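Local coordinates for thioredoxin domain-containing protein (Silicibacter pomeroyi, PDB 3EYT) that is of uncharacterised cellular role but has a thioredoxin-like fold of the AhpC/TSA family and may act as an oxidoreductase with antioxidant activity, at residues I33-M38 against L68-E73; I11-N16 against V96-P101; Q37-G42 against H75-P80; Y113-T118 against R131-G136. One frame throughout, in Å; residues are numbered along the deposited sequence.

How the contacts relate
From the N terminus, the edge strand at 11-16 opens contact 2, whose loop closes only at 96-101. Nested inside it, contact 1 joins 33-38 to 68-73, the C-terminal ends of two central parallel strands, around helix 41-57. Contact 3 leaves from the same place, sharing Gln37 and Met38 with contact 1, and closes a little later at 75-80, ahead of helix 80-89. Contact 4 follows in series and closes a short loop between 113-118 and 131-136, on strand 129-135. Contacts 1 and 2 meet across one sheet through His69 and Gly97, while Thr118 brings contact 4 against Gln37 and Cys40, beside the probable CxxC to which Cys40 belongs.

Contact 1: residues I33-M38 against L68-E73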
loop_
_atom_site.group_PDB
_atom_site.type_symbol
_atom_site.label_atom_id
_atom_site.label_comp_id
_atom_site.label_asym_id
_atom_site.label_seq_id
_atom_site.Cartn_x
_atom_site.Cartn_y
_atom_site.Cartn_z
ATOM N N ILE C 33 13.053 12.426 18.405
ATOM C CA ILE C 33 12.191 11.803 17.412
ATOM C C ILE C 33 12.302 12.503 16.070
ATOM O O ILE C 33 12.072 13.697 15.963
ATOM C CB ILE C 33 10.708 11.790 17.854
ATOM C CG1 ILE C 33 10.558 11.172 19.236
ATOM C CG2 ILE C 33 9.796 11.039 16.832
ATOM C CD1 ILE C 33 9.097 11.317 19.829
ATOM N N GLU C 34 12.612 11.726 15.042
ATOM C CA GLU C 34 12.661 12.245 13.687
ATOM C C GLU C 34 11.411 11.756 12.946
ATOM O O GLU C 34 11.265 10.557 12.690
ATOM C CB GLU C 34 13.960 11.773 13.013
ATOM C CG GLU C 34 14.103 12.070 11.539
ATOM C CD GLU C 34 14.286 13.552 11.235
ATOM O OE1 GLU C 34 14.713 14.335 12.120
ATOM O OE2 GLU C 34 13.982 13.929 10.093
ATOM N N ALA C 35 10.518 12.694 12.630
ATOM C CA ALA C 35 9.280 12.407 11.924
ATOM C C ALA C 35 9.570 12.692 10.463
ATOM O O ALA C 35 10.056 13.775 10.111
ATOM C CB ALA C 35 8.150 13.275 12.411
ATOM N N PHE C 36 9.302 11.704 9.618
ATOM C CA PHE C 36 9.731 11.769 8.237
ATOM C C PHE C 36 8.726 11.003 7.365
ATOM O O PHE C 36 7.942 10.181 7.860
ATOM C CB PHE C 36 11.149 11.161 8.095
ATOM C CG PHE C 36 11.193 9.645 8.253
ATOM C CD1 PHE C 36 11.252 8.817 7.121
ATOM C CD2 PHE C 36 11.189 9.055 9.531
ATOM C CE1 PHE C 36 11.288 7.415 7.259
ATOM C CE2 PHE C 36 11.227 7.673 9.693
ATOM C CZ PHE C 36 11.271 6.837 8.543
ATOM N N GLN C 37 8.797 11.265 6.055
ATOM C CA GLN C 37 8.150 10.443 5.035
ATOM C C GLN C 37 9.275 9.955 4.163
ATOM O O GLN C 37 10.170 10.742 3.786
ATOM C CB GLN C 37 7.219 11.270 4.131
ATOM C CG GLN C 37 5.959 11.826 4.835
ATOM C CD GLN C 37 4.999 12.500 3.854
ATOM O OE1 GLN C 37 3.924 11.989 3.607
ATOM N NE2 GLN C 37 5.427 13.596 3.243
HETATM N N MSE C 38 9.209 8.686 3.792
HETATM C CA MSE C 38 10.292 8.056 3.043
HETATM C C MSE C 38 10.489 8.671 1.654
HETATM O O MSE C 38 11.595 8.675 1.151
HETATM C CB MSE C 38 10.070 6.545 2.958
HETATM C CG MSE C 38 8.791 6.178 2.205
HETATM SE SE MSE C 38 8.588 4.233 2.134
HETATM C CE MSE C 38 9.752 3.889 0.566
ATOM N N LEU C 68 9.794 8.289 13.260
ATOM C CA LEU C 68 8.346 8.195 13.200
ATOM C C LEU C 68 7.921 8.424 11.741
ATOM O O LEU C 68 8.107 9.519 11.196
ATOM C CB LEU C 68 7.718 9.221 14.148
ATOM C CG LEU C 68 6.194 9.267 14.136
ATOM C CD1 LEU C 68 5.651 8.001 14.798
ATOM C CD2 LEU C 68 5.636 10.526 14.835
ATOM N N HIS C 69 7.418 7.373 11.090
ATOM C CA HIS C 69 7.001 7.501 9.669
ATOM C C HIS C 69 5.567 8.053 9.622
ATOM O O HIS C 69 4.579 7.348 9.935
ATOM C CB HIS C 69 7.120 6.157 8.930
ATOM C CG HIS C 69 7.139 6.297 7.429
ATOM N ND1 HIS C 69 6.423 5.468 6.596
ATOM C CD2 HIS C 69 7.786 7.170 6.624
ATOM C CE1 HIS C 69 6.628 5.823 5.339
ATOM N NE2 HIS C 69 7.459 6.849 5.332
ATOM N N THR C 70 5.477 9.337 9.290
ATOM C CA THR C 70 4.203 10.090 9.390
ATOM C C THR C 70 3.753 10.353 7.953
ATOM O O THR C 70 4.060 11.401 7.361
ATOM C CB THR C 70 4.429 11.398 10.145
ATOM O OG1 THR C 70 5.514 12.134 9.522
ATOM C CG2 THR C 70 4.796 11.150 11.614
ATOM N N VAL C 71 3.057 9.392 7.350
ATOM C CA VAL C 71 2.713 9.541 5.955
ATOM C C VAL C 71 1.392 10.334 5.906
ATOM O O VAL C 71 0.363 9.846 6.389
ATOM C CB VAL C 71 2.526 8.141 5.287
ATOM C CG1 VAL C 71 2.102 8.301 3.812
ATOM C CG2 VAL C 71 3.813 7.321 5.394
ATOM N N PHE C 72 1.411 11.520 5.310
ATOM C CA PHE C 72 0.213 12.348 5.277
ATOM C C PHE C 72 -0.217 12.614 3.843
ATOM O O PHE C 72 -1.146 13.367 3.600
ATOM C CB PHE C 72 0.412 13.641 6.085
ATOM C CG PHE C 72 1.483 14.547 5.534
ATOM C CD1 PHE C 72 1.177 15.471 4.519
ATOM C CD2 PHE C 72 2.778 14.478 6.015
ATOM C CE1 PHE C 72 2.164 16.343 4.026
ATOM C CE2 PHE C 72 3.784 15.323 5.521
ATOM C CZ PHE C 72 3.483 16.250 4.523
ATOM N N GLU C 73 0.461 11.962 2.891
ATOM C CA GLU C 73 0.110 12.085 1.467
ATOM C C GLU C 73 0.653 10.883 0.703
ATOM O O GLU C 73 1.570 10.232 1.204
ATOM C CB GLU C 73 0.717 13.352 0.905
ATOM C CG GLU C 73 2.223 13.415 1.113
ATOM C CD GLU C 73 2.801 14.735 0.678
ATOM O OE1 GLU C 73 2.017 15.615 0.223
ATOM O OE2 GLU C 73 4.037 14.898 0.790
#
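Gln37 reaches across to Phe72 and Glu73, beyond the end of strand 63-69, and illustrates how one side chain can prolong a strand pairing after the strands have ended. Its CB makes no close approach to 68-73. Gln37 CG, anti to the carbonyl carbon (chi1 -68°), passes 3.2 Å from Thr70 O. From there the chain runs on extended, and CD comes to lie over the Phe72 ring, with the amide nearly parallel to it, the planes only 13° apart. At the tip the two amide atoms diverge. Gln37 OE1 receives Phe72 N at 3.1 Å, the donor standing above the carbonyl plane, while Gln37 NE2 gives a straight bond in its own amide plane to Glu73 OE2 at 3.1 Å. Ring and two bonds together fix the rotation of the amide.

Farther back the pairing is regular: Leu68 N donates to Glu34 O, Phe36 N to Leu68 O at 2.9 Å, and Thr70 N to Phe36 O. On one face of the sheet Ala35 and Leu68 lie side by side; on the other, the Phe36 ring and the imidazole of His69 meet obliquely, CE1 of Phe36 being 3.6 Å from CD2 of His69. The imidazole also takes Met38 N on His69 NE2, within the ring plane, at 3.0 Å, so a strand side chain holds the backbone where it turns towards the helix. Phe36 further touches Cys43 of a probable thioredoxin-type CxxC. Parallel strands joined through helix 41-57 form a beta-alpha-beta crossover, here the N-terminal beta-alpha-beta unit of the thioredoxin fold.

Contact 2: residues I11-N16 against V96-P101; sequences IQQWFN and VGVDQP
Trp14 carries CG anti to the carbonyl carbon (chi1 -82°), which swings its indole back across the neighbouring strand, and Gln100, with the same choice (chi1 -65°) and an extended chain, reaches the backbone of Ile11. The six-membered ring of Trp14 lies over Gly97, whose CA is 3.9 Å from the ring centroid, a CH-pi contact; CG2 of Ile11 sits against that same face. Because Gly97 has no side chain, the indole can lie this close to the strand. On the opposite face of the sheet Val98 CG2 packs against Gln13 CG. The edge of the Phe15 ring also meets this methyl, Phe15 CE2 lying 4.0 Å from Val98 CG2.

Antiparallel backbone bonds bind the strands: Phe15 and Val96 exchange N-H groups with each other's carbonyls, Val98 N donates to Gln13 O at 2.8 Å, and Gln12 N to Val98 O at 2.7 Å, at the corner the chain turns at Gln12. Gln100 NE2 then reaches Ile11 O at 3.1 Å, approaching from well above the carbonyl plane, and also donates to Gln12 O of the third subunit. Polar chemistry thus does double duty here, tying the strand that is outermost within this chain to the sheet and one subunit to the next.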
loop_
_atom_site.group_PDB
_atom_site.type_symbol
_atom_site.label_atom_id
_atom_site.label_comp_id
_atom_site.label_asym_id
_atom_site.label_seq_id
_atom_site.Cartn_x
_atom_site.Cartn_y
_atom_site.Cartn_z
ATOM N N ILE C 11 1.169 4.282 17.485
ATOM C CA ILE C 11 1.963 3.580 16.497
ATOM C C ILE C 11 1.192 2.353 16.047
ATOM O O ILE C 11 0.508 1.710 16.856
ATOM C CB ILE C 11 3.307 3.083 17.134
ATOM C CG1 ILE C 11 4.135 4.265 17.676
ATOM C CG2 ILE C 11 4.132 2.264 16.140
ATOM C CD1 ILE C 11 4.346 5.381 16.633
ATOM N N GLN C 12 1.287 2.048 14.749
ATOM C CA GLN C 12 0.625 0.893 14.147
ATOM C C GLN C 12 1.557 -0.344 14.159
ATOM O O GLN C 12 1.116 -1.499 14.402
ATOM C CB GLN C 12 0.248 1.254 12.721
ATOM C CG GLN C 12 -0.483 0.162 11.965
ATOM C CD GLN C 12 0.151 -0.042 10.605
ATOM O OE1 GLN C 12 -0.178 0.636 9.604
ATOM N NE2 GLN C 12 1.090 -0.949 10.557
ATOM N N GLN C 13 2.835 -0.096 13.879
ATOM C CA GLN C 13 3.849 -1.126 14.001
ATOM C C GLN C 13 5.243 -0.512 14.097
ATOM O O GLN C 13 5.449 0.630 13.705
ATOM C CB GLN C 13 3.782 -2.055 12.802
ATOM C CG GLN C 13 4.147 -1.431 11.494
ATOM C CD GLN C 13 4.056 -2.478 10.402
ATOM O OE1 GLN C 13 4.962 -3.266 10.251
ATOM N NE2 GLN C 13 2.933 -2.527 9.693
ATOM N N TRP C 14 6.191 -1.297 14.585
ATOM C CA TRP C 14 7.572 -0.874 14.815
ATOM C C TRP C 14 8.515 -1.681 13.932
ATOM O O TRP C 14 8.297 -2.873 13.729
ATOM C CB TRP C 14 7.937 -1.148 16.283
ATOM C CG TRP C 14 7.461 -0.060 17.211
ATOM C CD1 TRP C 14 6.349 -0.092 18.023
ATOM C CD2 TRP C 14 8.065 1.236 17.411
ATOM N NE1 TRP C 14 6.251 1.095 18.734
ATOM C CE2 TRP C 14 7.280 1.922 18.378
ATOM C CE3 TRP C 14 9.221 1.862 16.912
ATOM C CZ2 TRP C 14 7.586 3.207 18.820
ATOM C CZ3 TRP C 14 9.526 3.162 17.353
ATOM C CH2 TRP C 14 8.704 3.814 18.299
ATOM N N PHE C 15 9.529 -1.019 13.384
ATOM C CA PHE C 15 10.657 -1.700 12.737
ATOM C C PHE C 15 11.899 -1.508 13.607
ATOM O O PHE C 15 12.036 -0.490 14.278
ATOM C CB PHE C 15 10.897 -1.134 11.324
ATOM C CG PHE C 15 9.819 -1.504 10.322
ATOM C CD1 PHE C 15 9.847 -2.733 9.666
ATOM C CD2 PHE C 15 8.787 -0.621 10.032
ATOM C CE1 PHE C 15 8.824 -3.082 8.751
ATOM C CE2 PHE C 15 7.793 -0.941 9.114
ATOM C CZ PHE C 15 7.804 -2.185 8.472
ATOM N N ASN C 16 12.805 -2.485 13.607
ATOM C CA ASN C 16 14.056 -2.375 14.348
ATOM C C ASN C 16 13.789 -2.236 15.822
ATOM O O ASN C 16 14.470 -1.488 16.478
ATOM C CB ASN C 16 14.917 -1.160 13.918
ATOM C CG ASN C 16 15.232 -1.135 12.447
ATOM O OD1 ASN C 16 15.338 -2.187 11.818
ATOM N ND2 ASN C 16 15.416 0.078 11.884
ATOM N N VAL C 96 11.933 2.455 14.299
ATOM C CA VAL C 96 11.073 3.317 13.488
ATOM C C VAL C 96 9.626 2.876 13.636
ATOM O O VAL C 96 9.298 1.709 13.384
ATOM C CB VAL C 96 11.490 3.297 12.020
ATOM C CG1 VAL C 96 10.580 4.186 11.144
ATOM C CG2 VAL C 96 12.976 3.692 11.881
ATOM N N GLY C 97 8.766 3.825 14.009
ATOM C CA GLY C 97 7.337 3.508 14.256
ATOM C C GLY C 97 6.491 4.048 13.121
ATOM O O GLY C 97 6.705 5.175 12.695
ATOM N N VAL C 98 5.538 3.254 12.614
ATOM C CA VAL C 98 4.596 3.761 11.617
ATOM C C VAL C 98 3.428 4.424 12.371
ATOM O O VAL C 98 2.735 3.775 13.193
ATOM C CB VAL C 98 4.038 2.640 10.706
ATOM C CG1 VAL C 98 2.951 3.200 9.723
ATOM C CG2 VAL C 98 5.180 1.956 9.922
ATOM N N ASP C 99 3.224 5.701 12.088
ATOM C CA ASP C 99 2.199 6.486 12.776
ATOM C C ASP C 99 0.826 5.925 12.360
ATOM O O ASP C 99 0.599 5.606 11.200
ATOM C CB ASP C 99 2.323 7.928 12.357
ATOM C CG ASP C 99 1.618 8.896 13.311
ATOM O OD1 ASP C 99 0.826 8.482 14.224
ATOM O OD2 ASP C 99 1.837 10.098 13.113
ATOM N N GLN C 100 -0.086 5.804 13.311
ATOM C CA GLN C 100 -1.431 5.272 13.004
ATOM C C GLN C 100 -2.214 6.188 12.045
ATOM O O GLN C 100 -2.142 7.414 12.158
ATOM C CB GLN C 100 -2.237 5.096 14.293
ATOM C CG GLN C 100 -1.699 4.040 15.269
ATOM C CD GLN C 100 -2.598 3.904 16.505
ATOM O OE1 GLN C 100 -3.666 4.550 16.623
ATOM N NE2 GLN C 100 -2.166 3.072 17.443
ATOM N N PRO C 101 -3.038 5.595 11.171
ATOM C CA PRO C 101 -3.850 6.405 10.259
ATOM C C PRO C 101 -4.859 7.287 11.017
ATOM O O PRO C 101 -5.418 6.869 12.042
ATOM C CB PRO C 101 -4.581 5.363 9.412
ATOM C CG PRO C 101 -4.547 4.068 10.269
ATOM C CD PRO C 101 -3.272 4.134 11.017
#

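Contact 3: residues Q37-G42 against H75-P80; sequences QMLCPG and HEAMTP
Met78 faces Met38 and Leu39 beside what looks like a thioredoxin-type CxxC at the start of helix 41-57, where the chain leaves strand 30-36 and turns into that helix; both methionines are selenomethionine in the crystal. Met38 and Met78 lie antiparallel, their chains running past one another in opposite senses, so that CG of Met38 is 3.9 Å from SE of Met78. Leu39 is set differently: it crosses the Met78 chain at a slant, laying Leu39 CG within 3.8 Å of Met78 CG and extending CD1 onward to CB of Ala77, also at 3.8 Å. The Met78 chain therefore packs against Met38 and Leu39 together, from one side, and its bend at chi3 (-132°) turns the methyl towards Gln37.

The presenting loop is a type I turn from Gln37 to Cys40, closed by Cys40 N on Gln37 O at 3.1 Å. It delivers Met38 and Leu39 to the same partner while Cys40 goes on to the N-cap of the following helix, its sulfur bonding a backbone N just past Gly42. The facing segment is a short 3-10 turn leading to Thr79, the N-cap of helix 80-89. The contact is therefore apolar packing between the approaches to two helices, with no hydrogen bond across it. Another subunit adds to it: Met38 and Leu39 pack on Leu39 and Met38 of the second subunit, and Ala77 O accepts a bond from Ser82 OG of that subunit.

The amide oxygen of Gln37 takes its hydrogen bond from Phe72 N, and Gln37 OE1 lies 3.6 Å from Met78 CE, the methyl carbon.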
loop_
_atom_site.group_PDB
_atom_site.type_symbol
_atom_site.label_atom_id
_atom_site.label_comp_id
_atom_site.label_asym_id
_atom_site.label_seq_id
_atom_site.Cartn_x
_atom_site.Cartn_y
_atom_site.Cartn_z
ATOM N N GLN C 37 8.797 11.265 6.055
ATOM C CA GLN C 37 8.150 10.443 5.035
ATOM C C GLN C 37 9.275 9.955 4.163
ATOM O O GLN C 37 10.170 10.742 3.786
ATOM C CB GLN C 37 7.219 11.270 4.131
ATOM C CG GLN C 37 5.959 11.826 4.835
ATOM C CD GLN C 37 4.999 12.500 3.854
ATOM O OE1 GLN C 37 3.924 11.989 3.607
ATOM N NE2 GLN C 37 5.427 13.596 3.243
HETATM N N MSE C 38 9.209 8.686 3.792
HETATM C CA MSE C 38 10.292 8.056 3.043
HETATM C C MSE C 38 10.489 8.671 1.654
HETATM O O MSE C 38 11.595 8.675 1.151
HETATM C CB MSE C 38 10.070 6.545 2.958
HETATM C CG MSE C 38 8.791 6.178 2.205
HETATM SE SE MSE C 38 8.588 4.233 2.134
HETATM C CE MSE C 38 9.752 3.889 0.566
ATOM N N LEU C 39 9.433 9.203 1.040
ATOM C CA LEU C 39 9.567 9.826 -0.282
ATOM C C LEU C 39 9.742 11.365 -0.266
ATOM O O LEU C 39 9.682 12.031 -1.303
ATOM C CB LEU C 39 8.377 9.414 -1.185
ATOM C CG LEU C 39 8.122 7.914 -1.387
ATOM C CD1 LEU C 39 6.979 7.741 -2.388
ATOM C CD2 LEU C 39 9.398 7.187 -1.899
ATOM N N CYS C 40 9.990 11.929 0.902
ATOM C CA CYS C 40 10.161 13.365 1.005
ATOM C C CYS C 40 11.643 13.701 0.842
ATOM O O CYS C 40 12.471 13.231 1.614
ATOM C CB CYS C 40 9.589 13.823 2.338
ATOM S SG CYS C 40 10.215 15.376 2.991
ATOM N N PRO C 41 11.989 14.481 -0.196
ATOM C CA PRO C 41 13.419 14.657 -0.495
ATOM C C PRO C 41 14.206 15.266 0.665
ATOM O O PRO C 41 15.345 14.856 0.901
ATOM C CB PRO C 41 13.436 15.559 -1.746
ATOM C CG PRO C 41 12.094 15.334 -2.380
ATOM C CD PRO C 41 11.123 15.062 -1.235
ATOM N N GLY C 42 13.604 16.191 1.423
ATOM C CA GLY C 42 14.309 16.811 2.562
ATOM C C GLY C 42 14.561 15.824 3.696
ATOM O O GLY C 42 15.577 15.922 4.380
ATOM N N HIS C 75 -0.400 7.975 0.418
ATOM C CA HIS C 75 -0.359 6.889 1.407
ATOM C C HIS C 75 -0.027 5.513 0.782
ATOM O O HIS C 75 0.709 4.694 1.363
ATOM C CB HIS C 75 -1.688 6.838 2.184
ATOM C CG HIS C 75 -2.034 8.135 2.867
ATOM N ND1 HIS C 75 -2.487 9.248 2.175
ATOM C CD2 HIS C 75 -2.013 8.488 4.174
ATOM C CE1 HIS C 75 -2.704 10.240 3.028
ATOM N NE2 HIS C 75 -2.415 9.811 4.246
ATOM N N GLU C 76 -0.557 5.282 -0.418
ATOM C CA GLU C 76 -0.406 3.998 -1.102
ATOM C C GLU C 76 1.024 3.736 -1.604
ATOM O O GLU C 76 1.351 2.608 -1.937
ATOM C CB GLU C 76 -1.425 3.860 -2.265
ATOM C CG GLU C 76 -1.167 4.742 -3.493
ATOM C CD GLU C 76 -1.337 6.243 -3.207
ATOM O OE1 GLU C 76 -2.079 6.593 -2.237
ATOM O OE2 GLU C 76 -0.707 7.070 -3.948
ATOM N N ALA C 77 1.845 4.776 -1.655
ATOM C CA ALA C 77 3.212 4.702 -2.150
ATOM C C ALA C 77 4.211 4.418 -1.037
ATOM O O ALA C 77 5.362 4.060 -1.338
ATOM C CB ALA C 77 3.582 5.993 -2.785
HETATM N N MSE C 78 3.779 4.617 0.221
HETATM C CA MSE C 78 4.663 4.651 1.386
HETATM C C MSE C 78 4.158 3.703 2.479
HETATM O O MSE C 78 4.234 4.036 3.663
HETATM C CB MSE C 78 4.747 6.063 1.951
HETATM C CG MSE C 78 5.238 7.113 0.920
HETATM SE SE MSE C 78 5.880 8.673 1.811
HETATM C CE MSE C 78 4.929 10.011 0.754
ATOM N N THR C 79 3.646 2.532 2.078
ATOM C CA THR C 79 3.115 1.565 3.037
ATOM C C THR C 79 4.288 0.809 3.734
ATOM O O THR C 79 5.460 0.902 3.296
ATOM C CB THR C 79 2.214 0.533 2.327
ATOM O OG1 THR C 79 3.046 -0.327 1.525
ATOM C CG2 THR C 79 1.153 1.204 1.433
ATOM N N PRO C 80 3.992 0.052 4.803
ATOM C CA PRO C 80 5.082 -0.598 5.522
ATOM C C PRO C 80 5.979 -1.518 4.679
ATOM O O PRO C 80 7.179 -1.634 4.997
ATOM C CB PRO C 80 4.343 -1.395 6.622
ATOM C CG PRO C 80 3.170 -0.460 6.995
ATOM C CD PRO C 80 2.712 0.016 5.586
#

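Contact 4: residues Y113-T118 against R131-G136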
loop_
_atom_site.group_PDB
_atom_site.type_symbol
_atom_site.label_atom_id
_atom_site.label_comp_id
_atom_site.label_asym_id
_atom_site.label_seq_id
_atom_site.Cartn_x
_atom_site.Cartn_y
_atom_site.Cartn_z
ATOM N N TYR C 113 0.876 16.103 17.753
ATOM C CA TYR C 113 2.018 16.964 17.974
ATOM C C TYR C 113 1.937 18.307 17.246
ATOM O O TYR C 113 2.842 19.141 17.403
ATOM C CB TYR C 113 3.340 16.243 17.632
ATOM C CG TYR C 113 3.857 15.398 18.777
ATOM C CD1 TYR C 113 3.334 14.114 19.022
ATOM C CD2 TYR C 113 4.841 15.876 19.632
ATOM C CE1 TYR C 113 3.772 13.354 20.096
ATOM C CE2 TYR C 113 5.306 15.117 20.688
ATOM C CZ TYR C 113 4.771 13.859 20.921
ATOM O OH TYR C 113 5.221 13.103 21.988
ATOM N N GLN C 114 0.884 18.485 16.452
ATOM C CA GLN C 114 0.677 19.691 15.639
ATOM C C GLN C 114 1.884 19.926 14.701
ATOM O O GLN C 114 2.354 21.056 14.542
ATOM C CB GLN C 114 0.428 20.902 16.569
ATOM C CG GLN C 114 -0.682 20.605 17.596
ATOM C CD GLN C 114 -0.905 21.740 18.589
ATOM O OE1 GLN C 114 -0.141 21.919 19.526
ATOM N NE2 GLN C 114 -1.945 22.502 18.367
HETATM N N MSE C 115 2.376 18.862 14.073
HETATM C CA MSE C 115 3.542 19.021 13.189
HETATM C C MSE C 115 3.136 19.731 11.927
HETATM O O MSE C 115 1.994 19.616 11.472
HETATM C CB MSE C 115 4.196 17.663 12.895
HETATM C CG MSE C 115 4.574 16.952 14.167
HETATM SE SE MSE C 115 5.495 15.280 13.621
HETATM C CE MSE C 115 5.555 14.377 15.363
ATOM N N ARG C 116 4.063 20.494 11.372
ATOM C CA ARG C 116 3.802 21.305 10.177
ATOM C C ARG C 116 4.139 20.557 8.899
ATOM O O ARG C 116 3.791 20.997 7.808
ATOM C CB ARG C 116 4.615 22.598 10.231
ATOM C CG ARG C 116 4.268 23.498 11.419
ATOM C CD ARG C 116 5.090 24.779 11.370
ATOM N NE ARG C 116 4.572 25.705 10.350
ATOM C CZ ARG C 116 3.506 26.501 10.500
ATOM N NH1 ARG C 116 2.811 26.511 11.637
ATOM N NH2 ARG C 116 3.129 27.298 9.502
ATOM N N GLY C 117 4.843 19.436 9.018
ATOM C CA GLY C 117 5.267 18.719 7.805
ATOM C C GLY C 117 6.441 17.871 8.215
ATOM O O GLY C 117 6.667 17.654 9.430
ATOM N N THR C 118 7.192 17.389 7.219
ATOM C CA THR C 118 8.391 16.579 7.471
ATOM C C THR C 118 9.538 17.205 6.656
ATOM O O THR C 118 9.285 17.795 5.607
ATOM C CB THR C 118 8.177 15.089 6.988
ATOM O OG1 THR C 118 7.890 15.071 5.586
ATOM C CG2 THR C 118 7.014 14.443 7.706
ATOM N N ARG C 131 10.175 19.651 24.578
ATOM C CA ARG C 131 11.012 20.803 24.863
ATOM C C ARG C 131 11.521 21.499 23.605
ATOM O O ARG C 131 11.922 22.653 23.663
ATOM C CB ARG C 131 12.195 20.384 25.742
ATOM C CG ARG C 131 11.776 19.838 27.089
ATOM C CD ARG C 131 11.301 20.964 28.025
ATOM N NE ARG C 131 12.425 21.842 28.369
ATOM C CZ ARG C 131 13.310 21.580 29.328
ATOM N NH1 ARG C 131 13.210 20.476 30.051
ATOM N NH2 ARG C 131 14.295 22.426 29.578
ATOM N N ALA C 132 11.554 20.792 22.476
ATOM C CA ALA C 132 11.846 21.459 21.214
ATOM C C ALA C 132 11.110 20.748 20.106
ATOM O O ALA C 132 10.842 19.555 20.199
ATOM C CB ALA C 132 13.354 21.504 20.910
ATOM N N HIS C 133 10.816 21.491 19.049
ATOM C CA HIS C 133 10.037 20.971 17.935
ATOM C C HIS C 133 10.494 21.761 16.709
ATOM O O HIS C 133 10.094 22.911 16.514
ATOM C CB HIS C 133 8.550 21.147 18.234
ATOM C CG HIS C 133 7.641 20.635 17.154
ATOM N ND1 HIS C 133 6.278 20.598 17.305
ATOM C CD2 HIS C 133 7.894 20.151 15.914
ATOM C CE1 HIS C 133 5.718 20.111 16.209
ATOM N NE2 HIS C 133 6.676 19.834 15.343
ATOM N N HIS C 134 11.357 21.142 15.906
ATOM C CA HIS C 134 11.980 21.797 14.749
ATOM C C HIS C 134 11.407 21.263 13.469
ATOM O O HIS C 134 11.323 20.060 13.295
ATOM C CB HIS C 134 13.478 21.542 14.722
ATOM C CG HIS C 134 14.190 22.038 15.941
ATOM N ND1 HIS C 134 14.323 23.376 16.235
ATOM C CD2 HIS C 134 14.813 21.371 16.943
ATOM C CE1 HIS C 134 14.996 23.516 17.365
ATOM N NE2 HIS C 134 15.320 22.313 17.807
ATOM N N PHE C 135 11.076 22.164 12.556
ATOM C CA PHE C 135 10.531 21.794 11.268
ATOM C C PHE C 135 11.560 22.145 10.201
ATOM O O PHE C 135 11.999 23.285 10.124
ATOM C CB PHE C 135 9.210 22.547 11.027
ATOM C CG PHE C 135 8.674 22.380 9.637
ATOM C CD1 PHE C 135 8.615 21.126 9.053
ATOM C CD2 PHE C 135 8.227 23.489 8.908
ATOM C CE1 PHE C 135 8.130 20.943 7.747
ATOM C CE2 PHE C 135 7.713 23.335 7.602
ATOM C CZ PHE C 135 7.678 22.037 7.013
ATOM N N GLY C 136 11.967 21.177 9.376
ATOM C CA GLY C 136 12.946 21.472 8.315
ATOM C C GLY C 136 14.401 21.467 8.782
ATOM O O GLY C 136 14.820 20.580 9.541
HETATM O O HOH W 1 6.566 20.441 12.632
#
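Tyr113 to Thr118 runs as an irregular loop past His133 and Phe135 of strand 129-135 without backbone pairing; the CA atoms of Thr118 and Gly136, the nearest pair, are 6.7 Å apart. Gln114 opens the loop with a positive phi, ending helix 108-112 in a Schellman motif.

His133, extended away from its own N-H (chi1 -180°), sends its imidazole across into the loop. His133 CE1 meets Tyr113 O at the ring edge, 3.3 Å away, and His133 NE2 lies 3.8 Å from CG of Met115, a selenomethionine whose chain crosses that of His133 at about a right angle. A water 2.8 Å from both His133 NE2 and Arg116 N joins the imidazole to the loop backbone, accepting from Arg116 N.

The loop leads to Thr118 and Pro119 just before strand 120-124. In thioredoxin-fold proteins this is the place of the proline loop that faces the CxxC, and Thr118 here does touch Cys40. A classic beta bulge, with Arg131 and Ala132 both facing Leu123, lies near the start of the facing segment.

Farther along, Phe135, with CG opposite the backbone N (chi1 172°), projects its ring against Arg116 and Gly117. Arg116 CB sits over one face, 4.0 Å from the centroid in a CH-pi contact, while Phe135 CE1 approaches Gly117 C at 3.5 Å. A CB on Gly117 would come too near that ring carbon, and the backbone angles there also suit glycine; its N is buried without a partner. Beyond CB, Arg116 bends at chi3, its guanidinium plane turned 59° from the Phe135 ring.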